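Local atomic coordinates of fluoroacetyl-CoA thioesterase (Streptomyces cattleya, PDB entry 3KUV), a protein that hydrolyses fluoroacetyl-CoA to fluoroacetate and coenzyme A before citrate synthase can use it, and so confers fluoroacetate resistance. Residues A79-E91 / W102-G114. The protein carries 1 engineered substitution. Numbering follows the deposited sequence. Where two conformers were deposited one is given.
Sequences ATPPGLTVTVTAE and WRVSAHDGVDEIG. With ACT (acetate ion), chain I.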
ATOM      1  N   ALA B  79       7.890  12.561  -3.385  1.00 12.74           N
ATOM      2  CA  ALA B  79       8.300  11.843  -2.220  1.00 13.41           C
ATOM      3  C   ALA B  79       8.292  12.789  -0.988  1.00 13.24           C
ATOM      4  O   ALA B  79       8.441  14.017  -1.105  1.00 13.93           O
ATOM      5  CB  ALA B  79       9.703  11.253  -2.418  1.00 15.47           C
ATOM      6  N   THR B  80       8.051  12.171   0.184  1.00 10.36           N
ATOM      7  CA  THR B  80       7.792  12.980   1.411  1.00 10.53           C
ATOM      8  C   THR B  80       8.699  12.493   2.539  1.00 11.02           C
ATOM      9  O   THR B  80       8.631  11.363   2.970  1.00 11.89           O
ATOM     10  CB  THR B  80       6.311  12.750   1.872  1.00  9.26           C
ATOM     11  OG1 THR B  80       5.402  13.151   0.823  1.00 10.23           O
ATOM     12  CG2 THR B  80       5.923  13.531   3.154  1.00 13.23           C
ATOM     13  N   PRO B  81       9.576  13.372   3.061  1.00 10.94           N
ATOM     14  CA  PRO B  81      10.386  13.027   4.250  1.00 12.43           C
ATOM     15  C   PRO B  81       9.570  13.104   5.517  1.00 11.68           C
ATOM     16  O   PRO B  81       8.551  13.821   5.563  1.00 11.82           O
ATOM     17  CB  PRO B  81      11.403  14.201   4.269  1.00 14.57           C
ATOM     18  CG  PRO B  81      10.660  15.377   3.681  1.00 14.15           C
ATOM     19  CD  PRO B  81       9.724  14.758   2.595  1.00 13.44           C
ATOM     20  N   PRO B  82      10.057  12.470   6.551  1.00 11.57           N
ATOM     21  CA  PRO B  82       9.400  12.626   7.897  1.00 11.65           C
ATOM     22  C   PRO B  82       9.380  14.087   8.305  1.00 13.37           C
ATOM     23  O   PRO B  82      10.236  14.905   7.957  1.00 14.90           O
ATOM     24  CB  PRO B  82      10.306  11.842   8.824  1.00 14.05           C
ATOM     25  CG  PRO B  82      10.983  10.776   7.879  1.00 15.30           C
ATOM     26  CD  PRO B  82      11.205  11.524   6.611  1.00 15.58           C
ATOM     27  N   GLY B  83       8.295  14.441   8.938  1.00 13.04           N
ATOM     28  CA  GLY B  83       8.125  15.773   9.530  1.00 13.22           C
ATOM     29  C   GLY B  83       7.150  16.651   8.771  1.00 13.52           C
ATOM     30  O   GLY B  83       6.556  17.633   9.355  1.00 14.55           O
ATOM     31  N   LEU B  84       6.865  16.347   7.501  1.00 10.34           N
ATOM     32  CA  LEU B  84       5.754  17.021   6.781  1.00 10.35           C
ATOM     33  C   LEU B  84       4.413  16.395   7.166  1.00  9.20           C
ATOM     34  O   LEU B  84       4.382  15.275   7.637  1.00 11.32           O
ATOM     35  CB  LEU B  84       5.917  16.901   5.213  1.00 11.13           C
ATOM     36  CG  LEU B  84       7.129  17.718   4.731  1.00 11.24           C
ATOM     37  CD1 LEU B  84       7.199  17.525   3.244  1.00 14.33           C
ATOM     38  CD2 LEU B  84       7.035  19.224   4.993  1.00 14.35           C
ATOM     39  N   THR B  85       3.333  17.164   6.956  1.00  9.46           N
ATOM     40  CA  THR B  85       1.987  16.642   7.219  1.00  9.05           C
ATOM     41  C   THR B  85       1.427  16.168   5.853  1.00  9.52           C
ATOM     42  O   THR B  85       1.320  16.987   4.910  1.00 10.15           O
ATOM     43  CB  THR B  85       1.091  17.738   7.743  1.00  9.51           C
ATOM     44  OG1 THR B  85       1.653  18.282   8.977  1.00 10.35           O
ATOM     45  CG2 THR B  85      -0.328  17.256   8.040  1.00 11.91           C
ATOM     46  N   VAL B  86       1.040  14.915   5.804  1.00  8.41           N
ATOM     47  CA  VAL B  86       0.339  14.386   4.624  1.00  9.73           C
ATOM     48  C   VAL B  86      -1.172  14.599   4.907  1.00  9.93           C
ATOM     49  O   VAL B  86      -1.714  14.155   5.979  1.00 10.90           O
ATOM     50  CB  VAL B  86       0.656  12.913   4.379  1.00  9.42           C
ATOM     51  CG1 VAL B  86      -0.319  12.366   3.252  1.00 10.72           C
ATOM     52  CG2 VAL B  86       2.088  12.805   3.920  1.00 11.43           C
ATOM     53  N   THR B  87      -1.867  15.287   4.020  1.00  9.99           N
ATOM     54  CA  THR B  87      -3.334  15.423   4.108  1.00 10.28           C
ATOM     55  C   THR B  87      -3.899  14.535   3.000  1.00  9.40           C
ATOM     56  O   THR B  87      -3.602  14.764   1.826  1.00  9.54           O
ATOM     57  CB  THR B  87      -3.799  16.870   3.906  1.00 12.43           C
ATOM     58  OG1 THR B  87      -3.294  17.704   4.975  1.00 12.47           O
ATOM     59  CG2 THR B  87      -5.329  16.979   3.843  1.00 12.75           C
ATOM     60  N   VAL B  88      -4.742  13.570   3.394  1.00  8.91           N
ATOM     61  CA  VAL B  88      -5.497  12.765   2.450  1.00  9.88           C
ATOM     62  C   VAL B  88      -6.873  13.406   2.338  1.00 10.52           C
ATOM     63  O   VAL B  88      -7.527  13.665   3.396  1.00 10.54           O
ATOM     64  CB  VAL B  88      -5.643  11.314   2.918  1.00 10.56           C
ATOM     65  CG1 VAL B  88      -6.557  10.510   1.988  1.00 12.11           C
ATOM     66  CG2 VAL B  88      -4.236  10.597   2.984  1.00 12.72           C
ATOM     67  N   THR B  89      -7.362  13.624   1.115  1.00  8.54           N
ATOM     68  CA  THR B  89      -8.777  14.026   0.895  1.00 12.03           C
ATOM     69  C   THR B  89      -9.482  12.818   0.289  1.00 10.88           C
ATOM     70  O   THR B  89      -8.979  12.272  -0.737  1.00 12.02           O
ATOM     71  CB  THR B  89      -8.814  15.202  -0.090  1.00 11.76           C
ATOM     72  OG1 THR B  89      -8.121  16.308   0.531  1.00 13.67           O
ATOM     73  CG2 THR B  89     -10.255  15.669  -0.318  1.00 14.47           C
ATOM     74  N   ALA B  90     -10.551  12.350   0.910  1.00 10.93           N
ATOM     75  CA  ALA B  90     -11.332  11.174   0.400  1.00 10.84           C
ATOM     76  C   ALA B  90     -12.715  11.685   0.028  1.00 12.36           C
ATOM     77  O   ALA B  90     -13.380  12.320   0.837  1.00 12.37           O
ATOM     78  CB  ALA B  90     -11.494  10.138   1.461  1.00 11.32           C
ATOM     79  N   GLU B  91     -13.183  11.332  -1.130  1.00 12.72           N
ATOM     80  CA  GLU B  91     -14.461  11.868  -1.635  1.00 13.47           C
ATOM     81  C   GLU B  91     -15.258  10.663  -2.035  1.00 14.44           C
ATOM     82  O   GLU B  91     -14.866   9.860  -2.891  1.00 13.59           O
ATOM     83  CB  GLU B  91     -14.203  12.759  -2.799  1.00 14.46           C
ATOM     84  CG  GLU B  91     -15.508  13.459  -3.186  1.00 17.98           C
ATOM     85  CD  GLU B  91     -15.344  14.554  -4.244  1.00 19.45           C
ATOM     86  OE1 GLU B  91     -14.190  15.024  -4.556  1.00 24.08           O
ATOM     87  OE2 GLU B  91     -16.423  14.978  -4.743  1.00 22.68           O
ATOM     88  N   TRP B 102     -14.398   5.370  -3.642  1.00 12.01           N
ATOM     89  CA  TRP B 102     -13.898   6.661  -3.262  1.00 11.98           C
ATOM     90  C   TRP B 102     -12.906   7.195  -4.326  1.00  9.68           C
ATOM     91  O   TRP B 102     -12.236   6.361  -4.992  1.00 11.32           O
ATOM     92  CB  TRP B 102     -13.090   6.481  -1.973  1.00 15.44           C
ATOM     93  CG  TRP B 102     -13.871   5.788  -0.816  1.00 18.57           C
ATOM     94  CD1 TRP B 102     -13.999   4.443  -0.549  1.00 19.16           C
ATOM     95  CD2 TRP B 102     -14.453   6.463   0.191  1.00 14.88           C
ATOM     96  NE1 TRP B 102     -14.751   4.249   0.552  1.00 15.22           N
ATOM     97  CE2 TRP B 102     -15.086   5.519   1.028  1.00 21.41           C
ATOM     98  CE3 TRP B 102     -14.611   7.870   0.442  1.00 16.55           C
ATOM     99  CZ2 TRP B 102     -15.723   5.903   2.167  1.00 13.59           C
ATOM    100  CZ3 TRP B 102     -15.280   8.230   1.481  1.00 14.16           C
ATOM    101  CH2 TRP B 102     -15.864   7.258   2.375  1.00 24.19           C
ATOM    102  N   ARG B 103     -12.808   8.516  -4.488  1.00 10.61           N
ATOM    103  CA  ARG B 103     -11.706   9.177  -5.124  1.00  8.93           C
ATOM    104  C   ARG B 103     -10.813   9.665  -3.997  1.00 11.62           C
ATOM    105  O   ARG B 103     -11.316  10.322  -3.010  1.00 12.65           O
ATOM    106  CB  ARG B 103     -12.219  10.351  -6.017  1.00 11.77           C
ATOM    107  CG  ARG B 103     -11.211  10.895  -6.920  1.00 21.23           C
ATOM    108  CD  ARG B 103     -11.638  12.084  -7.854  1.00 28.42           C
ATOM    109  NE  ARG B 103     -10.444  12.381  -8.672  0.50 27.33           N
ATOM    110  CZ  ARG B 103      -9.385  13.132  -8.324  0.50 27.85           C
ATOM    111  NH1 ARG B 103      -9.299  13.742  -7.143  0.50 28.04           N
ATOM    112  NH2 ARG B 103      -8.382  13.273  -9.199  0.50 26.10           N
ATOM    113  N   VAL B 104      -9.511   9.405  -4.082  1.00 10.35           N
ATOM    114  CA  VAL B 104      -8.563   9.803  -3.029  1.00 10.39           C
ATOM    115  C   VAL B 104      -7.432  10.638  -3.607  1.00 10.38           C
ATOM    116  O   VAL B 104      -7.027  10.481  -4.775  1.00 11.30           O
ATOM    117  CB  VAL B 104      -8.006   8.604  -2.278  1.00 10.97           C
ATOM    118  CG1 VAL B 104      -9.147   7.960  -1.450  1.00 12.66           C
ATOM    119  CG2 VAL B 104      -7.376   7.489  -3.161  1.00 12.89           C
ATOM    120  N   SER B 105      -6.912  11.558  -2.801  1.00 11.73           N
ATOM    121  CA  SER B 105      -5.696  12.279  -3.214  1.00 11.99           C
ATOM    122  C   SER B 105      -4.956  12.684  -1.978  1.00 12.91           C
ATOM    123  O   SER B 105      -5.526  12.654  -0.845  1.00 13.19           O
ATOM    124  CB  SER B 105      -5.989  13.461  -4.065  1.00 14.64           C
ATOM    125  OG  SER B 105      -6.770  14.414  -3.361  1.00 20.55           O
ATOM    126  N   ALA B 106      -3.691  12.990  -2.135  1.00 10.89           N
ATOM    127  CA  ALA B 106      -2.853  13.310  -0.947  1.00 10.78           C
ATOM    128  C   ALA B 106      -1.818  14.381  -1.328  1.00 10.28           C
ATOM    129  O   ALA B 106      -1.405  14.497  -2.506  1.00 10.62           O
ATOM    130  CB  ALA B 106      -2.177  12.061  -0.367  1.00 12.67           C
ATOM    131  N   HIS B 107      -1.540  15.288  -0.394  0.50  3.54           N
ATOM    132  CA  HIS B 107      -0.544  16.322  -0.582  0.50  5.52           C
ATOM    133  C   HIS B 107       0.197  16.420   0.726  0.50  3.37           C
ATOM    134  O   HIS B 107      -0.334  16.081   1.810  0.50  2.79           O
ATOM    135  CB  HIS B 107      -1.346  17.523  -1.017  0.50  7.38           C
ATOM    136  CG  HIS B 107      -1.698  18.457   0.038  0.65 15.58           C
ATOM    137  ND1 HIS B 107      -2.996  18.818   0.289  0.65 18.48           N
ATOM    138  CD2 HIS B 107      -0.939  19.088   0.971  0.65 12.32           C
ATOM    139  CE1 HIS B 107      -3.032  19.625   1.332  0.65 16.50           C
ATOM    140  NE2 HIS B 107      -1.793  19.802   1.788  0.65 12.39           N
ATOM    141  N   ASP B 108       1.478  16.827   0.641  1.00  9.12           N
ATOM    142  CA  ASP B 108       2.279  16.909   1.876  1.00  9.75           C
ATOM    143  C   ASP B 108       2.539  18.339   2.358  1.00 11.94           C
ATOM    144  O   ASP B 108       3.508  18.562   3.083  1.00 12.90           O
ATOM    145  CB  ASP B 108       3.599  16.108   1.771  1.00 10.36           C
ATOM    146  CG  ASP B 108       4.518  16.618   0.650  1.00 10.54           C
ATOM    147  OD1 ASP B 108       4.315  17.729   0.148  1.00 12.23           O
ATOM    148  OD2 ASP B 108       5.477  15.830   0.365  1.00 11.19           O
ATOM    149  N   GLY B 109       1.737  19.295   1.911  1.00 11.66           N
ATOM    150  CA  GLY B 109       1.987  20.698   2.251  1.00 13.32           C
ATOM    151  C   GLY B 109       2.936  21.393   1.248  1.00 15.14           C
ATOM    152  O   GLY B 109       2.957  22.645   1.158  1.00 17.30           O
ATOM    153  N   VAL B 110       3.730  20.612   0.516  1.00 14.69           N
ATOM    154  CA  VAL B 110       4.685  21.151  -0.469  1.00 13.57           C
ATOM    155  C   VAL B 110       4.256  20.744  -1.850  1.00 13.42           C
ATOM    156  O   VAL B 110       4.008  21.611  -2.737  1.00 16.74           O
ATOM    157  CB  VAL B 110       6.092  20.658  -0.169  1.00 14.13           C
ATOM    158  CG1 VAL B 110       7.039  21.224  -1.247  1.00 16.64           C
ATOM    159  CG2 VAL B 110       6.491  21.104   1.263  1.00 16.21           C
ATOM    160  N   ASP B 111       4.050  19.448  -2.045  1.00 12.88           N
ATOM    161  CA  ASP B 111       3.681  18.935  -3.334  1.00 13.79           C
ATOM    162  C   ASP B 111       2.389  18.079  -3.236  1.00 13.83           C
ATOM    163  O   ASP B 111       2.134  17.451  -2.211  1.00 12.59           O
ATOM    164  CB  ASP B 111       4.760  17.957  -3.863  1.00 14.09           C
ATOM    165  CG  ASP B 111       6.121  18.620  -4.102  1.00 15.39           C
ATOM    166  OD1 ASP B 111       6.108  19.694  -4.794  1.00 20.82           O
ATOM    167  OD2 ASP B 111       7.149  18.109  -3.579  1.00 15.76           O
ATOM    168  N   GLU B 112       1.672  17.960  -4.335  1.00 15.21           N
ATOM    169  CA  GLU B 112       0.694  16.872  -4.513  1.00 14.75           C
ATOM    170  C   GLU B 112       1.488  15.560  -4.561  1.00 14.68           C
ATOM    171  O   GLU B 112       2.551  15.504  -5.278  1.00 15.68           O
ATOM    172  CB  GLU B 112      -0.105  17.219  -5.769  1.00 18.62           C
ATOM    173  CG  GLU B 112      -0.701  16.149  -6.580  1.00 29.78           C
ATOM    174  CD  GLU B 112      -2.130  15.684  -6.190  1.00 36.79           C
ATOM    175  OE1 GLU B 112      -3.172  16.307  -6.616  1.00 38.04           O
ATOM    176  OE2 GLU B 112      -2.218  14.613  -5.532  1.00 33.69           O
ATOM    177  N   ILE B 113       1.131  14.521  -3.839  1.00 11.74           N
ATOM    178  CA  ILE B 113       1.945  13.329  -3.797  1.00 10.01           C
ATOM    179  C   ILE B 113       1.229  12.128  -4.383  1.00  9.26           C
ATOM    180  O   ILE B 113       1.878  11.107  -4.592  1.00 10.84           O
ATOM    181  CB  ILE B 113       2.467  12.942  -2.400  1.00 13.11           C
ATOM    182  CG1 ILE B 113       1.266  12.658  -1.466  1.00 12.93           C
ATOM    183  CG2 ILE B 113       3.281  14.115  -1.803  1.00 14.31           C
ATOM    184  CD1 ILE B 113       1.759  12.021  -0.099  1.00 18.48           C
ATOM    185  N   GLY B 114      -0.085  12.164  -4.701  1.00 10.49           N
ATOM    186  CA  GLY B 114      -0.683  10.912  -5.352  1.00 11.06           C
ATOM    187  C   GLY B 114      -2.174  11.154  -5.447  1.00 10.85           C
ATOM    188  O   GLY B 114      -2.743  11.938  -4.667  1.00 11.26           O
TER
HETATM  189  C   ACT I 143      -9.815  11.978 -12.578  1.00 38.92           C
HETATM  190  O   ACT I 143     -10.298  12.704 -11.628  1.00 38.06           O
HETATM  191  OXT ACT I 143     -10.579  11.886 -13.570  1.00 39.53           O
HETATM  192  CH3 ACT I 143      -8.455  11.285 -12.593  1.00 38.36           C
HETATM  193  O   HOH W   1       3.419  19.760   5.613  1.00 11.95           O
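Asp108 meets Thr80 and Leu84 where the loop 79-84 folds over the turn 108-111, and its side chain shows how one carboxylate can tie two loops together. Its CB lies 3.7 Å from Thr80 CG2. With chi1 at 61°, CG sits between the backbone N and carbonyl carbon, a rotation that holds the carboxylate by its own turn with OD2 directed to Thr80. OD1 bonds within that turn: Val110 N, on its anti side, gives an Asx turn, and Asp111 N, at 2.8 Å and almost straight (178° at the hydrogen), extends it to an Asx motif. OD2 reaches across and accepts from Thr80 OG1 at 2.7 Å, again on the anti side and 18° out of the carboxylate plane, while Leu84 CD1 packs against it. Lys135 of the second subunit adds a salt bridge to OD2, which would be expected to favour the ionised carboxylate. The loops lie at the open end of an antiparallel hairpin in the hot dog fold, where strands 85-91 and 102-107 pair through six backbone hydrogen bonds, Thr87 N to His107 O at 2.8 Å among them. Val86, Val88, Ala90, Val104 and Ala106 line one face; Val86 also touches Leu48 of helix 42-57. On the other, Thr87 OG1 is hydrogen-bonded to Asp14 OD1. Beyond the pairing, a water bridges Thr85 N and Asp108 O.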